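Local coordinates for protein SusD homolog (Bacteroides thetaiotaomicron VPI-5482, PDB 3FDH) that probably binds glycans at the cell surface as a SusD-like lipoprotein of the outer membrane, working with a TonB-dependent transporter, at residues 47-52 / 429-434; 265-270 / 419-424. All coordinates share one frame; numbering follows the deposited sequence.

Contact 1 (47-52 / 429-434); sequences SYIEYE and GEATET
Y51 and I49 reach from the loop after helix 40-48 onto the first turn of helix 431-443, where A431 and T434 receive them. The CB of Y51 points toward that helix and carries the ring in alongside A431. On the near edge CD2 lies 3.7 Å from A431 CB, close to the ring plane, and CE2 is 3.8 Å from A431 CA. At the tip Y51 OH lies 2.8 Å from T434 OG1, with T434 CG2 3.4 Å from the same oxygen. Y51 OH is hydrogen-bonded to the carbonyl of Y421, and T434 OG1 stays close beside it. T434 OG1 sits beside its own backbone N (chi1 -68°), which also brings it 3.2 Å from E430 O. I49 CD1 rests 3.5 Å above one face of the Y51 ring, offset toward the rim, and lies 4.0 Å from T434 CG2. A phenylalanine in place of Y51 would probably keep the contact with A431 but leave the Y421 carbonyl without its hydroxyl partner and take the oxygen away from T434 OG1. E50, at positive phi, is the C-prime residue of a Schellman motif, with E50 N bonded to S47 O and Y51 N to S46 O. The Schellman loop that ends helix 40-48 thus packs on the first turn of helix 431-443 inside the largely helical SusD fold.

Contact 2 (265-270 / 419-424); sequences TSLGTK and QKYLAM
One water joins S266, K270 and Y421 across the two helices. It donates to S266 OG at 2.9 Å and to Y421 OH at 2.8 Å, using both protons, and accepts from K270 NZ at 2.8 Å. Each of the three groups has a further partner: S266 OG is bonded to E50, Y421 OH to the carbonyl of I49, and K270 NZ to the carbonyl of T450. The water therefore completes a polar network, and the positive ammonium probably strengthens it as a donor to the two hydroxyls. The K270 chain runs extended as far as CE and then bends at its last torsion (chi4 66°), which turns NZ to the water and to the carbonyl of T450. On the way its methylenes cross the Y421 side chain at about a right angle, CD coming obliquely to 3.9 Å from Y421 CE1, so the lysine gives its apolar stem to the tyrosine and its ammonium to the water and the T450 carbonyl. L267 leaves its helix with CG anti to the backbone N (chi1 177°), and its CD1 methyl touches two residues of helix 412-423, Y421 CE1 at 3.9 Å and L422 CD2 at 3.7 Å. The two leucine side chains run antiparallel, side by side, while K270 CB adds a looser apolar approach to L422 CD2 at 4.3 Å. The local axes stay 11.8 Å apart at 121°, so long side chains and a water, rather than close backbones, span the gap. This is water-mediated helix-helix packing between the start of helix 265-274 and the end of helix 412-423, within the SusD-like fold.

In the fold
Both contacts are buried, but contact 1 lies deeper, its centre about 7 Å from the centre of the chain against about 15 Å for contact 2, where K270 is partly exposed. Contact 1 is made by direct contacts of a tyrosine, an isoleucine, an alanine and a threonine, and sets the loop after one helix against the start of another; contact 2 joins two helices through a charged lysine and a water. Helices 412-423 and 431-443 follow each other in the chain, and segments 265-270 and 419-424 fall inside the loop closed by contact 1. Y51 and E50 tie contact 1 to helices 412-423 and 265-274.

Contact 1 (47-52 / 429-434)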
loop_
_atom_site.group_PDB
_atom_site.type_symbol
_atom_site.label_atom_id
_atom_site.label_comp_id
_atom_site.label_asym_id
_atom_site.label_seq_id
_atom_site.Cartn_x
_atom_site.Cartn_y
_atom_site.Cartn_z
ATOM N N SER A 47 -3.838 5.756 -9.161
ATOM C CA SER A 47 -4.687 6.071 -10.294
ATOM C C SER A 47 -5.787 5.003 -10.439
ATOM O O SER A 47 -6.955 5.290 -10.564
ATOM C CB SER A 47 -3.883 6.095 -11.606
ATOM O OG SER A 47 -4.737 6.106 -12.722
ATOM N N TYR A 48 -5.405 3.740 -10.380
ATOM C CA TYR A 48 -6.389 2.693 -10.639
ATOM C C TYR A 48 -7.600 2.739 -9.697
ATOM O O TYR A 48 -8.735 2.535 -10.146
ATOM C CB TYR A 48 -5.760 1.313 -10.682
ATOM C CG TYR A 48 -4.665 1.116 -11.683
ATOM C CD1 TYR A 48 -4.615 1.855 -12.852
ATOM C CD2 TYR A 48 -3.753 0.079 -11.531
ATOM C CE1 TYR A 48 -3.651 1.604 -13.795
ATOM C CE2 TYR A 48 -2.782 -0.161 -12.463
ATOM C CZ TYR A 48 -2.750 0.589 -13.618
ATOM O OH TYR A 48 -1.797 0.338 -14.607
ATOM N N ILE A 49 -7.375 3.011 -8.413
ATOM C CA ILE A 49 -8.461 3.071 -7.406
ATOM C C ILE A 49 -8.832 4.487 -6.998
ATOM O O ILE A 49 -9.462 4.756 -5.981
ATOM C CB ILE A 49 -8.293 2.086 -6.221
ATOM C CG1 ILE A 49 -6.906 2.125 -5.607
ATOM C CG2 ILE A 49 -8.552 0.668 -6.776
ATOM C CD1 ILE A 49 -6.540 3.394 -4.970
ATOM N N GLU A 50 -8.368 5.392 -7.848
ATOM C CA GLU A 50 -8.831 6.775 -7.857
ATOM C C GLU A 50 -8.585 7.637 -6.645
ATOM O O GLU A 50 -9.373 8.533 -6.314
ATOM C CB GLU A 50 -10.295 6.825 -8.315
ATOM C CG GLU A 50 -10.507 6.236 -9.731
ATOM C CD GLU A 50 -11.915 6.351 -10.261
ATOM O OE1 GLU A 50 -12.778 6.990 -9.638
ATOM O OE2 GLU A 50 -12.171 5.752 -11.324
ATOM N N TYR A 51 -7.443 7.394 -6.023
ATOM C CA TYR A 51 -6.942 8.291 -4.943
ATOM C C TYR A 51 -6.371 9.583 -5.559
ATOM O O TYR A 51 -6.327 10.683 -4.947
ATOM C CB TYR A 51 -5.810 7.616 -4.215
ATOM C CG TYR A 51 -6.204 6.667 -3.115
ATOM C CD1 TYR A 51 -7.458 6.768 -2.475
ATOM C CD2 TYR A 51 -5.292 5.713 -2.640
ATOM C CE1 TYR A 51 -7.791 5.923 -1.411
ATOM C CE2 TYR A 51 -5.611 4.875 -1.594
ATOM C CZ TYR A 51 -6.830 4.992 -0.952
ATOM O OH TYR A 51 -7.116 4.126 0.089
ATOM N N GLU A 52 -5.903 9.391 -6.784
ATOM C CA GLU A 52 -5.298 10.417 -7.631
ATOM C C GLU A 52 -5.623 10.179 -9.055
ATOM O O GLU A 52 -6.002 9.063 -9.440
ATOM C CB GLU A 52 -3.757 10.479 -7.465
ATOM C CG GLU A 52 -3.236 10.632 -6.024
ATOM C CD GLU A 52 -3.533 11.930 -5.315
ATOM O OE1 GLU A 52 -3.891 12.933 -5.975
ATOM O OE2 GLU A 52 -3.338 11.962 -4.066
ATOM N N GLY A 429 2.124 5.391 1.063
ATOM C CA GLY A 429 2.346 4.204 0.233
ATOM C C GLY A 429 1.251 3.161 0.369
ATOM O O GLY A 429 1.477 1.995 0.094
ATOM N N GLU A 430 0.052 3.579 0.768
ATOM C CA GLU A 430 -1.069 2.618 1.032
ATOM C C GLU A 430 -2.013 2.290 -0.124
ATOM O O GLU A 430 -2.912 1.437 0.008
ATOM C CB GLU A 430 -1.856 3.059 2.275
ATOM C CG GLU A 430 -1.020 2.998 3.538
ATOM C CD GLU A 430 -1.829 3.241 4.805
ATOM O OE1 GLU A 430 -2.377 4.359 4.965
ATOM O OE2 GLU A 430 -1.902 2.310 5.645
ATOM N N ALA A 431 -1.781 2.923 -1.277
ATOM C CA ALA A 431 -2.646 2.705 -2.445
ATOM C C ALA A 431 -2.428 1.297 -2.893
ATOM O O ALA A 431 -3.323 0.601 -3.391
ATOM C CB ALA A 431 -2.351 3.691 -3.574
ATOM N N THR A 432 -1.199 0.873 -2.697
ATOM C CA THR A 432 -0.808 -0.481 -3.104
ATOM C C THR A 432 -1.780 -1.476 -2.452
ATOM O O THR A 432 -2.434 -2.312 -3.087
ATOM C CB THR A 432 0.646 -0.753 -2.630
ATOM O OG1 THR A 432 1.557 0.035 -3.417
ATOM C CG2 THR A 432 1.026 -2.204 -2.758
ATOM N N GLU A 433 -1.894 -1.361 -1.150
ATOM C CA GLU A 433 -2.767 -2.262 -0.383
ATOM C C GLU A 433 -4.262 -1.989 -0.667
ATOM O O GLU A 433 -5.066 -2.898 -0.699
ATOM C CB GLU A 433 -2.406 -2.196 1.104
ATOM C CG GLU A 433 -3.191 -3.103 2.020
ATOM C CD GLU A 433 -2.984 -4.585 1.744
ATOM O OE1 GLU A 433 -2.076 -4.955 1.001
ATOM O OE2 GLU A 433 -3.734 -5.387 2.333
ATOM N N THR A 434 -4.633 -0.741 -0.892
ATOM C CA THR A 434 -6.053 -0.429 -1.181
ATOM C C THR A 434 -6.528 -1.079 -2.447
ATOM O O THR A 434 -7.666 -1.537 -2.556
ATOM C CB THR A 434 -6.295 1.006 -1.265
ATOM O OG1 THR A 434 -6.111 1.532 0.054
ATOM C CG2 THR A 434 -7.738 1.279 -1.741
#

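Contact 2 (265-270 / 419-424)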
loop_
_atom_site.group_PDB
_atom_site.type_symbol
_atom_site.label_atom_id
_atom_site.label_comp_id
_atom_site.label_asym_id
_atom_site.label_seq_id
_atom_site.Cartn_x
_atom_site.Cartn_y
_atom_site.Cartn_z
ATOM N N THR A 265 -11.522 13.658 -8.526
ATOM C CA THR A 265 -12.908 14.118 -8.429
ATOM C C THR A 265 -13.748 13.109 -7.643
ATOM O O THR A 265 -14.452 13.459 -6.698
ATOM C CB THR A 265 -13.525 14.397 -9.815
ATOM O OG1 THR A 265 -12.831 15.487 -10.440
ATOM C CG2 THR A 265 -14.993 14.794 -9.682
ATOM N N SER A 266 -13.662 11.853 -8.044
ATOM C CA SER A 266 -14.436 10.785 -7.387
ATOM C C SER A 266 -14.154 10.755 -5.878
ATOM O O SER A 266 -15.055 10.606 -5.046
ATOM C CB SER A 266 -14.228 9.415 -8.086
ATOM O OG SER A 266 -12.908 8.905 -7.931
ATOM N N LEU A 267 -12.891 10.964 -5.523
ATOM C CA LEU A 267 -12.495 10.937 -4.134
ATOM C C LEU A 267 -13.135 12.125 -3.426
ATOM O O LEU A 267 -13.679 12.010 -2.334
ATOM C CB LEU A 267 -10.963 10.956 -3.961
ATOM C CG LEU A 267 -10.476 11.004 -2.498
ATOM C CD1 LEU A 267 -10.835 9.790 -1.683
ATOM C CD2 LEU A 267 -9.001 11.176 -2.493
ATOM N N GLY A 268 -13.091 13.275 -4.082
ATOM C CA GLY A 268 -13.680 14.509 -3.528
ATOM C C GLY A 268 -15.176 14.345 -3.301
ATOM O O GLY A 268 -15.737 14.780 -2.291
ATOM N N THR A 269 -15.827 13.669 -4.232
ATOM C CA THR A 269 -17.264 13.420 -4.108
ATOM C C THR A 269 -17.570 12.663 -2.810
ATOM O O THR A 269 -18.504 12.975 -2.102
ATOM C CB THR A 269 -17.768 12.585 -5.295
ATOM O OG1 THR A 269 -17.505 13.293 -6.511
ATOM C CG2 THR A 269 -19.293 12.324 -5.193
ATOM N N LYS A 270 -16.765 11.644 -2.533
ATOM C CA LYS A 270 -16.939 10.826 -1.311
ATOM C C LYS A 270 -16.706 11.673 -0.076
ATOM O O LYS A 270 -17.502 11.716 0.867
ATOM C CB LYS A 270 -15.967 9.654 -1.295
ATOM C CG LYS A 270 -16.205 8.590 -2.375
ATOM C CD LYS A 270 -15.175 7.487 -2.323
ATOM C CE LYS A 270 -15.415 6.376 -3.392
ATOM N NZ LYS A 270 -15.255 6.783 -4.818
ATOM N N GLN A 419 -14.440 3.366 4.782
ATOM C CA GLN A 419 -13.561 4.056 5.702
ATOM C C GLN A 419 -12.110 3.608 5.558
ATOM O O GLN A 419 -11.189 4.427 5.654
ATOM C CB GLN A 419 -14.061 3.968 7.179
ATOM C CG GLN A 419 -15.357 4.771 7.440
ATOM C CD GLN A 419 -15.229 6.270 7.083
ATOM O OE1 GLN A 419 -14.206 6.907 7.358
ATOM N NE2 GLN A 419 -16.275 6.830 6.485
ATOM N N LYS A 420 -11.893 2.327 5.262
ATOM C CA LYS A 420 -10.543 1.820 5.093
ATOM C C LYS A 420 -9.979 2.532 3.885
ATOM O O LYS A 420 -8.875 3.025 3.886
ATOM C CB LYS A 420 -10.547 0.287 4.900
ATOM C CG LYS A 420 -9.186 -0.336 4.860
ATOM C CD LYS A 420 -9.213 -1.846 4.741
ATOM C CE LYS A 420 -7.872 -2.496 5.060
ATOM N NZ LYS A 420 -7.816 -3.929 4.489
ATOM N N TYR A 421 -10.773 2.528 2.829
ATOM C CA TYR A 421 -10.452 3.222 1.562
ATOM C C TYR A 421 -10.076 4.690 1.766
ATOM O O TYR A 421 -8.990 5.104 1.348
ATOM C CB TYR A 421 -11.562 3.039 0.509
ATOM C CG TYR A 421 -11.327 3.850 -0.744
ATOM C CD1 TYR A 421 -11.830 5.145 -0.844
ATOM C CD2 TYR A 421 -10.659 3.323 -1.841
ATOM C CE1 TYR A 421 -11.596 5.933 -1.948
ATOM C CE2 TYR A 421 -10.430 4.100 -2.967
ATOM C CZ TYR A 421 -10.903 5.390 -3.041
ATOM O OH TYR A 421 -10.686 6.180 -4.186
ATOM N N LEU A 422 -10.867 5.444 2.546
ATOM C CA LEU A 422 -10.590 6.861 2.778
ATOM C C LEU A 422 -9.357 7.104 3.652
ATOM O O LEU A 422 -8.613 8.072 3.440
ATOM C CB LEU A 422 -11.818 7.566 3.407
ATOM C CG LEU A 422 -13.014 7.595 2.438
ATOM C CD1 LEU A 422 -14.205 8.223 3.191
ATOM C CD2 LEU A 422 -12.706 8.410 1.173
ATOM N N ALA A 423 -9.134 6.211 4.616
ATOM C CA ALA A 423 -7.950 6.299 5.504
ATOM C C ALA A 423 -6.612 6.066 4.828
ATOM O O ALA A 423 -5.586 6.589 5.213
ATOM C CB ALA A 423 -8.069 5.314 6.655
HETATM N N MSE A 424 -6.666 5.249 3.802
HETATM C CA MSE A 424 -5.473 4.722 3.105
HETATM C C MSE A 424 -5.024 5.552 1.883
HETATM O O MSE A 424 -4.047 5.284 1.201
HETATM C CB MSE A 424 -5.637 3.218 2.912
HETATM C CG MSE A 424 -5.609 2.507 4.197
HETATM SE SE MSE A 424 -5.732 0.593 4.189
HETATM C CE MSE A 424 -3.985 0.084 3.483
HETATM O O HOH W 1 -12.659 7.880 -5.192
#